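Local coordinates for glucose dehydrogenase (Serratia sp. FS14, PDB 7CDY), which belongs to the glucose/sorbosone dehydrogenase family of beta-propeller proteins and carries a bound calcium ion, at residues Leu27-Leu35 with Val54-Val65; Val111-Leu119 with Lys155-Glu166. All blocks are in the same frame, centred on the assembly; numbering follows the deposited sequence.

Interaction 1: residues Leu27-Leu35 with Val54-Val65; sequences LITERPGRL and VYAEGQGGLLEV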
loop_
_atom_site.group_PDB
_atom_site.type_symbol
_atom_site.label_atom_id
_atom_site.label_comp_id
_atom_site.label_asym_id
_atom_site.label_seq_id
_atom_site.Cartn_x
_atom_site.Cartn_y
_atom_site.Cartn_z
ATOM N N LEU A 27 6.473 -8.319 -11.535
ATOM C CA LEU A 27 5.069 -8.189 -11.877
ATOM C C LEU A 27 4.638 -6.751 -11.630
ATOM O O LEU A 27 5.091 -6.118 -10.674
ATOM C CB LEU A 27 4.221 -9.138 -11.026
ATOM C CG LEU A 27 4.401 -10.642 -11.281
ATOM C CD1 LEU A 27 3.702 -11.462 -10.211
ATOM C CD2 LEU A 27 3.896 -11.029 -12.658
ATOM N N ILE A 28 3.761 -6.244 -12.497
ATOM C CA ILE A 28 3.271 -4.871 -12.423
ATOM C C ILE A 28 1.771 -4.897 -12.632
ATOM O O ILE A 28 1.293 -5.528 -13.577
ATOM C CB ILE A 28 3.904 -3.985 -13.516
ATOM C CG1 ILE A 28 5.425 -4.007 -13.422
ATOM C CG2 ILE A 28 3.379 -2.552 -13.427
ATOM C CD1 ILE A 28 6.122 -3.154 -14.473
ATOM N N THR A 29 1.028 -4.187 -11.789
ATOM C CA THR A 29 -0.385 -3.969 -12.048
ATOM C C THR A 29 -0.599 -2.631 -12.740
ATOM O O THR A 29 0.061 -1.635 -12.426
ATOM C CB THR A 29 -1.219 -4.009 -10.764
ATOM O OG1 THR A 29 -0.799 -2.950 -9.892
ATOM C CG2 THR A 29 -1.064 -5.356 -10.064
ATOM N N GLU A 30 -1.535 -2.625 -13.682
ATOM C CA GLU A 30 -2.100 -1.400 -14.231
ATOM C C GLU A 30 -3.489 -1.275 -13.623
ATOM O O GLU A 30 -4.299 -2.213 -13.714
ATOM C CB GLU A 30 -2.197 -1.484 -15.754
ATOM C CG GLU A 30 -0.850 -1.547 -16.474
ATOM C CD GLU A 30 -1.028 -1.747 -17.964
ATOM O OE1 GLU A 30 -0.967 -0.744 -18.715
ATOM O OE2 GLU A 30 -1.280 -2.884 -18.390
ATOM N N ARG A 31 -3.748 -0.142 -12.974
ATOM C CA ARG A 31 -5.016 0.048 -12.270
ATOM C C ARG A 31 -6.254 -0.278 -13.098
ATOM O O ARG A 31 -7.198 -0.856 -12.534
ATOM C CB ARG A 31 -5.090 1.450 -11.636
ATOM C CG ARG A 31 -6.237 1.608 -10.647
ATOM C CD ARG A 31 -6.226 2.977 -9.960
ATOM N NE ARG A 31 -6.303 4.052 -10.949
ATOM C CZ ARG A 31 -5.905 5.304 -10.750
ATOM N NH1 ARG A 31 -5.401 5.673 -9.578
ATOM N NH2 ARG A 31 -6.027 6.192 -11.726
ATOM N N PRO A 32 -6.332 0.031 -14.398
ATOM C CA PRO A 32 -7.538 -0.342 -15.154
ATOM C C PRO A 32 -7.879 -1.826 -15.126
ATOM O O PRO A 32 -9.022 -2.179 -15.448
ATOM C CB PRO A 32 -7.227 0.142 -16.576
ATOM C CG PRO A 32 -6.316 1.275 -16.373
ATOM C CD PRO A 32 -5.459 0.915 -15.190
ATOM N N GLY A 33 -6.932 -2.706 -14.783
ATOM C CA GLY A 33 -7.269 -4.098 -14.533
ATOM C C GLY A 33 -6.379 -5.141 -15.176
ATOM O O GLY A 33 -6.839 -6.258 -15.422
ATOM N N ARG A 34 -5.112 -4.829 -15.437
ATOM C CA ARG A 34 -4.208 -5.767 -16.091
ATOM C C ARG A 34 -2.980 -6.038 -15.233
ATOM O O ARG A 34 -2.477 -5.149 -14.538
ATOM C CB ARG A 34 -3.743 -5.239 -17.449
ATOM C CG ARG A 34 -4.878 -5.017 -18.427
ATOM C CD ARG A 34 -4.375 -4.386 -19.717
ATOM N NE ARG A 34 -3.893 -3.015 -19.551
ATOM C CZ ARG A 34 -4.662 -1.934 -19.615
ATOM N NH1 ARG A 34 -5.964 -2.054 -19.814
ATOM N NH2 ARG A 34 -4.129 -0.727 -19.465
ATOM N N LEU A 35 -2.499 -7.282 -15.303
ATOM C CA LEU A 35 -1.262 -7.708 -14.663
ATOM C C LEU A 35 -0.254 -8.048 -15.755
ATOM O O LEU A 35 -0.587 -8.759 -16.708
ATOM C CB LEU A 35 -1.508 -8.941 -13.790
ATOM C CG LEU A 35 -0.304 -9.471 -13.001
ATOM C CD1 LEU A 35 0.066 -8.505 -11.893
ATOM C CD2 LEU A 35 -0.624 -10.821 -12.385
ATOM N N VAL A 54 -12.439 -5.942 -12.122
ATOM C CA VAL A 54 -12.289 -4.975 -11.045
ATOM C C VAL A 54 -13.304 -3.848 -11.211
ATOM O O VAL A 54 -13.932 -3.686 -12.258
ATOM C CB VAL A 54 -10.852 -4.417 -10.961
ATOM C CG1 VAL A 54 -9.830 -5.551 -10.784
ATOM C CG2 VAL A 54 -10.544 -3.588 -12.195
ATOM N N TYR A 55 -13.425 -3.042 -10.163
ATOM C CA TYR A 55 -14.171 -1.789 -10.202
ATOM C C TYR A 55 -13.165 -0.709 -10.574
ATOM O O TYR A 55 -12.450 -0.178 -9.718
ATOM C CB TYR A 55 -14.796 -1.550 -8.832
ATOM C CG TYR A 55 -15.642 -0.315 -8.660
ATOM C CD1 TYR A 55 -16.975 -0.299 -9.045
ATOM C CD2 TYR A 55 -15.119 0.821 -8.048
ATOM C CE1 TYR A 55 -17.759 0.830 -8.849
ATOM C CE2 TYR A 55 -15.894 1.943 -7.846
ATOM C CZ TYR A 55 -17.202 1.939 -8.251
ATOM O OH TYR A 55 -17.959 3.071 -8.040
ATOM N N ALA A 56 -13.086 -0.405 -11.863
ATOM C CA ALA A 56 -12.068 0.506 -12.387
ATOM C C ALA A 56 -12.636 1.915 -12.530
ATOM O O ALA A 56 -12.706 2.482 -13.627
ATOM C CB ALA A 56 -11.541 -0.021 -13.719
ATOM N N GLU A 57 -13.022 2.476 -11.401
ATOM C CA GLU A 57 -13.594 3.840 -11.343
ATOM C C GLU A 57 -12.840 4.640 -10.275
ATOM O O GLU A 57 -12.476 4.084 -9.264
ATOM C CB GLU A 57 -15.063 3.808 -10.921
ATOM C CG GLU A 57 -15.992 3.101 -11.896
ATOM C CD GLU A 57 -16.461 3.890 -13.110
ATOM O OE1 GLU A 57 -15.694 4.685 -13.591
ATOM O OE2 GLU A 57 -17.539 3.661 -13.554
ATOM N N GLY A 58 -12.596 5.927 -10.547
ATOM C CA GLY A 58 -11.892 6.793 -9.581
ATOM C C GLY A 58 -10.504 6.272 -9.230
ATOM O O GLY A 58 -9.698 6.147 -10.112
ATOM N N GLN A 59 -10.264 6.063 -7.937
ATOM C CA GLN A 59 -8.972 5.527 -7.432
ATOM C C GLN A 59 -9.010 3.994 -7.399
ATOM O O GLN A 59 -8.035 3.419 -6.971
ATOM C CB GLN A 59 -8.687 5.994 -5.992
ATOM C CG GLN A 59 -9.111 7.411 -5.599
ATOM C CD GLN A 59 -8.740 7.841 -4.186
ATOM O OE1 GLN A 59 -8.871 7.110 -3.215
ATOM N NE2 GLN A 59 -8.272 9.071 -4.063
ATOM N N GLY A 60 -10.104 3.352 -7.812
ATOM C CA GLY A 60 -10.165 1.913 -7.722
ATOM C C GLY A 60 -9.726 1.202 -8.986
ATOM O O GLY A 60 -9.666 1.769 -10.075
ATOM N N GLY A 61 -9.435 -0.079 -8.825
ATOM C CA GLY A 61 -9.146 -0.962 -9.938
ATOM C C GLY A 61 -8.325 -2.131 -9.447
ATOM O O GLY A 61 -8.557 -2.633 -8.340
ATOM N N LEU A 62 -7.354 -2.566 -10.242
ATOM C CA LEU A 62 -6.418 -3.580 -9.788
ATOM C C LEU A 62 -5.306 -2.867 -9.039
ATOM O O LEU A 62 -4.707 -1.922 -9.572
ATOM C CB LEU A 62 -5.853 -4.372 -10.970
ATOM C CG LEU A 62 -4.872 -5.486 -10.606
ATOM C CD1 LEU A 62 -5.560 -6.543 -9.748
ATOM C CD2 LEU A 62 -4.321 -6.121 -11.876
ATOM N N LEU A 63 -5.074 -3.280 -7.790
ATOM C CA LEU A 63 -4.206 -2.556 -6.870
ATOM C C LEU A 63 -2.911 -3.329 -6.615
ATOM O O LEU A 63 -2.037 -3.339 -7.487
ATOM C CB LEU A 63 -4.966 -2.158 -5.598
ATOM C CG LEU A 63 -6.255 -1.370 -5.899
ATOM C CD1 LEU A 63 -7.098 -1.183 -4.644
ATOM C CD2 LEU A 63 -5.989 -0.019 -6.576
ATOM N N GLU A 64 -2.742 -3.963 -5.453
ATOM C CA GLU A 64 -1.457 -4.562 -5.106
ATOM C C GLU A 64 -1.263 -5.922 -5.765
ATOM O O GLU A 64 -2.202 -6.714 -5.871
ATOM C CB GLU A 64 -1.344 -4.745 -3.584
ATOM C CG GLU A 64 0.076 -5.006 -3.068
ATOM C CD GLU A 64 0.821 -3.724 -2.776
ATOM O OE1 GLU A 64 1.010 -2.900 -3.704
ATOM O OE2 GLU A 64 1.207 -3.510 -1.605
ATOM N N VAL A 65 -0.018 -6.211 -6.144
ATOM C CA VAL A 65 0.428 -7.564 -6.461
ATOM C C VAL A 65 1.513 -7.941 -5.461
ATOM O O VAL A 65 2.450 -7.170 -5.225
ATOM C CB VAL A 65 0.908 -7.695 -7.922
ATOM C CG1 VAL A 65 2.042 -6.714 -8.266
ATOM C CG2 VAL A 65 1.334 -9.133 -8.212
HETATM O O HOH W 1 -5.499 4.532 -6.862
#
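Strands 27-30 and 62-65 run nearly antiparallel, at 164°, but their axes approach no closer than 6.3 Å, so T29 and V65 meet through side chains and the backbones join only at the end, where L62 N donates to R31 O over 2.9 Å. These strands belong to two different sheets, and the contact shows how neighbouring blades of a beta-propeller pack face against face. T29 reaches across with its hydroxyl: OG1 gives a 2.7 Å bond to L63 O, almost end-on to the carbonyl. A chi1 of 62° swings OG1 in over the backbone and leaves CG2 beside V65 CB, 3.7 Å away. V65 CG2 in turn lies 3.9 Å from L27 CD1 and equally near L35 CD1, both leucines crossing the valine at about a right angle. L62 wedges into the hairpin, its CB against G33 CA and its CD2 3.4 Å from R34 O; G33 and R34 both face E30 in a classic beta bulge. Beyond the strands, R31 stretches along the loop that holds the type II' turn E57-G60. Its chain bends at chi3, CD passes Q59 O, and G58 O sits above the centre of one guanidinium face at 3.9 Å. A water accepts from R31 NH1 and donates to Q59 O. Between the strands the contact is largely apolar apart from the T29 hydroxyl bond, and L62 O is buried with no hydrogen-bond partner; at the loop end carbonyl oxygens and a water gather about the arginine and would probably favour its positive charge.

Interaction 2: residues Val111-Leu119 with Lys155-Glu166; sequences VIFRQQPKL and KLQGKLVRLTAE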
loop_
_atom_site.group_PDB
_atom_site.type_symbol
_atom_site.label_atom_id
_atom_site.label_comp_id
_atom_site.label_asym_id
_atom_site.label_seq_id
_atom_site.Cartn_x
_atom_site.Cartn_y
_atom_site.Cartn_z
ATOM N N VAL A 111 -10.945 -15.146 -4.123
ATOM C CA VAL A 111 -10.943 -14.150 -3.059
ATOM C C VAL A 111 -10.907 -14.840 -1.702
ATOM O O VAL A 111 -11.614 -15.831 -1.461
ATOM C CB VAL A 111 -12.189 -13.262 -3.201
ATOM C CG1 VAL A 111 -12.412 -12.396 -1.956
ATOM C CG2 VAL A 111 -12.074 -12.396 -4.449
ATOM N N ILE A 112 -10.086 -14.314 -0.799
ATOM C CA ILE A 112 -9.970 -14.826 0.563
ATOM C C ILE A 112 -10.423 -13.824 1.610
ATOM O O ILE A 112 -10.551 -14.196 2.788
ATOM C CB ILE A 112 -8.539 -15.314 0.878
ATOM C CG1 ILE A 112 -7.555 -14.134 0.895
ATOM C CG2 ILE A 112 -8.110 -16.400 -0.115
ATOM C CD1 ILE A 112 -6.171 -14.480 1.437
ATOM N N PHE A 113 -10.627 -12.561 1.241
ATOM C CA PHE A 113 -11.022 -11.527 2.186
ATOM C C PHE A 113 -11.723 -10.416 1.423
ATOM O O PHE A 113 -11.256 -10.003 0.352
ATOM C CB PHE A 113 -9.810 -10.955 2.932
ATOM C CG PHE A 113 -10.129 -9.696 3.697
ATOM C CD1 PHE A 113 -10.734 -9.768 4.945
ATOM C CD2 PHE A 113 -9.878 -8.444 3.144
ATOM C CE1 PHE A 113 -11.075 -8.616 5.641
ATOM C CE2 PHE A 113 -10.213 -7.289 3.836
ATOM C CZ PHE A 113 -10.799 -7.380 5.088
ATOM N N ARG A 114 -12.802 -9.897 2.006
ATOM C CA ARG A 114 -13.534 -8.778 1.433
ATOM C C ARG A 114 -13.787 -7.745 2.508
ATOM O O ARG A 114 -14.258 -8.078 3.600
ATOM C CB ARG A 114 -14.904 -9.219 0.926
ATOM C CG ARG A 114 -14.863 -10.081 -0.271
ATOM C CD ARG A 114 -16.254 -10.227 -0.847
ATOM N NE ARG A 114 -16.138 -10.719 -2.202
ATOM C CZ ARG A 114 -15.998 -12.000 -2.516
ATOM N NH1 ARG A 114 -15.984 -12.926 -1.559
ATOM N NH2 ARG A 114 -15.873 -12.357 -3.780
ATOM N N GLN A 115 -13.493 -6.494 2.194
ATOM C CA GLN A 115 -13.963 -5.398 3.016
ATOM C C GLN A 115 -15.487 -5.391 3.014
ATOM O O GLN A 115 -16.123 -5.441 1.954
ATOM C CB GLN A 115 -13.440 -4.107 2.400
ATOM C CG GLN A 115 -13.820 -2.858 3.154
ATOM C CD GLN A 115 -13.151 -1.617 2.593
ATOM O OE1 GLN A 115 -13.156 -1.374 1.378
ATOM N NE2 GLN A 115 -12.562 -0.830 3.475
ATOM N N GLN A 116 -16.079 -5.317 4.206
ATOM C CA GLN A 116 -17.515 -5.213 4.354
ATOM C C GLN A 116 -17.811 -4.201 5.451
ATOM O O GLN A 116 -17.073 -4.129 6.444
ATOM C CB GLN A 116 -18.136 -6.555 4.750
ATOM C CG GLN A 116 -18.018 -7.627 3.689
ATOM C CD GLN A 116 -18.875 -7.359 2.463
ATOM O OE1 GLN A 116 -19.569 -6.348 2.371
ATOM N NE2 GLN A 116 -18.830 -8.278 1.509
ATOM N N PRO A 117 -18.870 -3.400 5.299
ATOM C CA PRO A 117 -19.705 -3.314 4.099
ATOM C C PRO A 117 -18.937 -2.672 2.946
ATOM O O PRO A 117 -17.832 -2.164 3.139
ATOM C CB PRO A 117 -20.856 -2.400 4.546
ATOM C CG PRO A 117 -20.254 -1.553 5.634
ATOM C CD PRO A 117 -19.309 -2.471 6.353
ATOM N N LYS A 118 -19.495 -2.731 1.746
ATOM C CA LYS A 118 -18.937 -2.015 0.607
ATOM C C LYS A 118 -19.561 -0.624 0.569
ATOM O O LYS A 118 -20.780 -0.496 0.409
ATOM C CB LYS A 118 -19.230 -2.773 -0.689
ATOM C CG LYS A 118 -18.509 -4.104 -0.841
ATOM C CD LYS A 118 -18.995 -4.827 -2.098
ATOM C CE LYS A 118 -18.298 -6.164 -2.309
ATOM N NZ LYS A 118 -16.895 -5.963 -2.776
ATOM N N LEU A 119 -18.735 0.423 0.726
ATOM C CA LEU A 119 -19.256 1.779 0.803
ATOM C C LEU A 119 -18.640 2.751 -0.192
ATOM O O LEU A 119 -19.030 3.924 -0.199
ATOM C CB LEU A 119 -19.070 2.354 2.215
ATOM C CG LEU A 119 -19.776 1.596 3.344
ATOM C CD1 LEU A 119 -19.411 2.184 4.701
ATOM C CD2 LEU A 119 -21.289 1.609 3.162
ATOM N N LYS A 155 -17.106 -2.404 11.321
ATOM C CA LYS A 155 -16.941 -2.104 9.904
ATOM C C LYS A 155 -15.471 -2.201 9.521
ATOM O O LYS A 155 -14.596 -1.796 10.286
ATOM C CB LYS A 155 -17.503 -0.717 9.579
ATOM C CG LYS A 155 -19.025 -0.704 9.725
ATOM C CD LYS A 155 -19.671 0.584 9.302
ATOM C CE LYS A 155 -21.167 0.524 9.601
ATOM N NZ LYS A 155 -21.760 1.879 9.710
ATOM N N LEU A 156 -15.198 -2.733 8.329
ATOM C CA LEU A 156 -13.826 -2.925 7.873
ATOM C C LEU A 156 -13.252 -1.704 7.149
ATOM O O LEU A 156 -12.192 -1.794 6.518
ATOM C CB LEU A 156 -13.715 -4.215 7.059
ATOM C CG LEU A 156 -13.901 -5.447 7.942
ATOM C CD1 LEU A 156 -14.158 -6.673 7.090
ATOM C CD2 LEU A 156 -12.696 -5.670 8.845
ATOM N N GLN A 157 -13.895 -0.556 7.282
ATOM C CA GLN A 157 -13.382 0.699 6.759
ATOM C C GLN A 157 -12.310 1.262 7.680
ATOM O O GLN A 157 -12.477 1.290 8.904
ATOM C CB GLN A 157 -14.527 1.709 6.707
ATOM C CG GLN A 157 -15.359 1.654 5.444
ATOM C CD GLN A 157 -16.199 0.401 5.367
ATOM O OE1 GLN A 157 -16.691 -0.108 6.391
ATOM N NE2 GLN A 157 -16.364 -0.117 4.154
ATOM N N GLY A 158 -11.234 1.783 7.091
ATOM C CA GLY A 158 -10.222 2.482 7.875
ATOM C C GLY A 158 -9.506 1.597 8.865
ATOM O O GLY A 158 -9.174 2.039 9.972
ATOM N N LYS A 159 -9.281 0.347 8.493
ATOM C CA LYS A 159 -8.675 -0.649 9.356
ATOM C C LYS A 159 -7.427 -1.207 8.690
ATOM O O LYS A 159 -7.334 -1.291 7.457
ATOM C CB LYS A 159 -9.627 -1.841 9.568
ATOM C CG LYS A 159 -11.031 -1.481 10.037
ATOM C CD LYS A 159 -10.977 -0.834 11.400
ATOM C CE LYS A 159 -12.348 -0.669 12.064
ATOM N NZ LYS A 159 -13.163 0.415 11.451
ATOM N N LEU A 160 -6.457 -1.574 9.511
ATOM C CA LEU A 160 -5.413 -2.509 9.123
ATOM C C LEU A 160 -5.849 -3.885 9.606
ATOM O O LEU A 160 -6.266 -4.030 10.759
ATOM C CB LEU A 160 -4.094 -2.111 9.780
ATOM C CG LEU A 160 -2.851 -2.938 9.475
ATOM C CD1 LEU A 160 -2.622 -3.052 7.979
ATOM C CD2 LEU A 160 -1.639 -2.332 10.147
ATOM N N VAL A 161 -5.776 -4.882 8.726
ATOM C CA VAL A 161 -6.253 -6.232 9.002
ATOM C C VAL A 161 -5.052 -7.169 8.990
ATOM O O VAL A 161 -4.110 -6.967 8.219
ATOM C CB VAL A 161 -7.281 -6.617 7.914
ATOM C CG1 VAL A 161 -7.379 -8.125 7.714
ATOM C CG2 VAL A 161 -8.642 -6.012 8.236
ATOM N N ARG A 162 -5.068 -8.181 9.866
ATOM C CA ARG A 162 -4.053 -9.236 9.870
ATOM C C ARG A 162 -4.739 -10.586 9.750
ATOM O O ARG A 162 -5.609 -10.917 10.568
ATOM C CB ARG A 162 -3.199 -9.225 11.136
ATOM C CG ARG A 162 -2.075 -10.262 11.077
ATOM C CD ARG A 162 -1.225 -10.314 12.341
ATOM N NE ARG A 162 -1.977 -10.825 13.480
ATOM C CZ ARG A 162 -1.572 -11.796 14.297
ATOM N NH1 ARG A 162 -0.410 -12.408 14.113
ATOM N NH2 ARG A 162 -2.350 -12.146 15.307
ATOM N N LEU A 163 -4.332 -11.373 8.750
ATOM C CA LEU A 163 -4.885 -12.696 8.473
ATOM C C LEU A 163 -3.760 -13.711 8.316
ATOM O O LEU A 163 -2.591 -13.362 8.152
ATOM C CB LEU A 163 -5.731 -12.697 7.196
ATOM C CG LEU A 163 -6.885 -11.694 7.150
ATOM C CD1 LEU A 163 -7.523 -11.689 5.771
ATOM C CD2 LEU A 163 -7.913 -12.005 8.229
ATOM N N THR A 164 -4.136 -14.991 8.350
ATOM C CA THR A 164 -3.198 -16.030 7.943
ATOM C C THR A 164 -3.016 -16.008 6.428
ATOM O O THR A 164 -3.723 -15.309 5.695
ATOM C CB THR A 164 -3.701 -17.424 8.342
ATOM O OG1 THR A 164 -4.807 -17.790 7.508
ATOM C CG2 THR A 164 -4.112 -17.473 9.830
ATOM N N ALA A 165 -2.075 -16.834 5.962
ATOM C CA ALA A 165 -1.826 -16.990 4.531
ATOM C C ALA A 165 -3.069 -17.410 3.757
ATOM O O ALA A 165 -3.144 -17.172 2.542
ATOM C CB ALA A 165 -0.720 -18.029 4.319
ATOM N N GLU A 166 -4.028 -18.056 4.411
ATOM C CA GLU A 166 -5.251 -18.504 3.767
ATOM C C GLU A 166 -6.428 -17.580 4.024
ATOM O O GLU A 166 -7.551 -17.897 3.623
ATOM C CB GLU A 166 -5.599 -19.931 4.222
ATOM C CG GLU A 166 -4.544 -20.975 3.859
ATOM C CD GLU A 166 -4.267 -21.063 2.365
ATOM O OE1 GLU A 166 -5.184 -20.753 1.576
ATOM O OE2 GLU A 166 -3.142 -21.472 2.006
HETATM O O HOH W 2 -10.779 -16.873 3.512
#
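A cis peptide bond precedes P117, and around it Q116 and P117 turn their carbonyl oxygens to the loop 155-157: Q116 O accepts from L156 N at 3.0 Å, and P117 O takes a 2.7 Å bond from Q157 NE2. The Q157 side chain bends at chi2 (70°), which lays its amide plane on that oxygen. N144 also binds Q157 NE2, whereas OE1, packed 3.5 Å from P117 CD, is buried without a polar partner. The L119 side chain crosses that of Q157 at about a right angle, with CD1 3.7 Å from Q157 CD. Q115 works in the reverse sense: its extended chain carries NE2 to L156 O, a 3.2 Å bond that is straight at the hydrogen (167°) yet arrives from above the carbonyl plane, while OE1 is held by T92. Strands 109-114 and 160-163 belong to successive antiparallel sheets of the propeller, and F113 reaches into the layer between them. With CG anti to the backbone N, chi1 168°, its ring heads for the facing strand; V161 CG1 stands over one face toward the rim, L156 CD1 is 3.9 Å from F113 CE1, and L163 CD1 packs 3.7 Å from F113 CB. I139, on strand 137-140, touches both F113 and L163. At the far end I112 rests its CB and CD1 on the backbone of A165 and E166, and a water donates to I112 O and, weakly, to E166 O.

How the interactions relate
From the N terminus the chain runs through strand 3-19 and then 26-30 and 34-39, all in the sheet that also contains strand 339-345, near the C terminus. Interaction 1 then closes a loop whose segments are 19 residues apart, bringing in strand 62-67, the start of the next sheet. The chain continues through strands 76-84 and 90-99 to 109-114, where interaction 2 opens; it closes 36 residues on, against the sheet of strand 160-163. The two loops follow in series, neither nested nor crossed. Their centres lie 18 Å apart and they do not touch, yet both use the five-stranded sheet between them, so three consecutive sheets of the propeller are tied together.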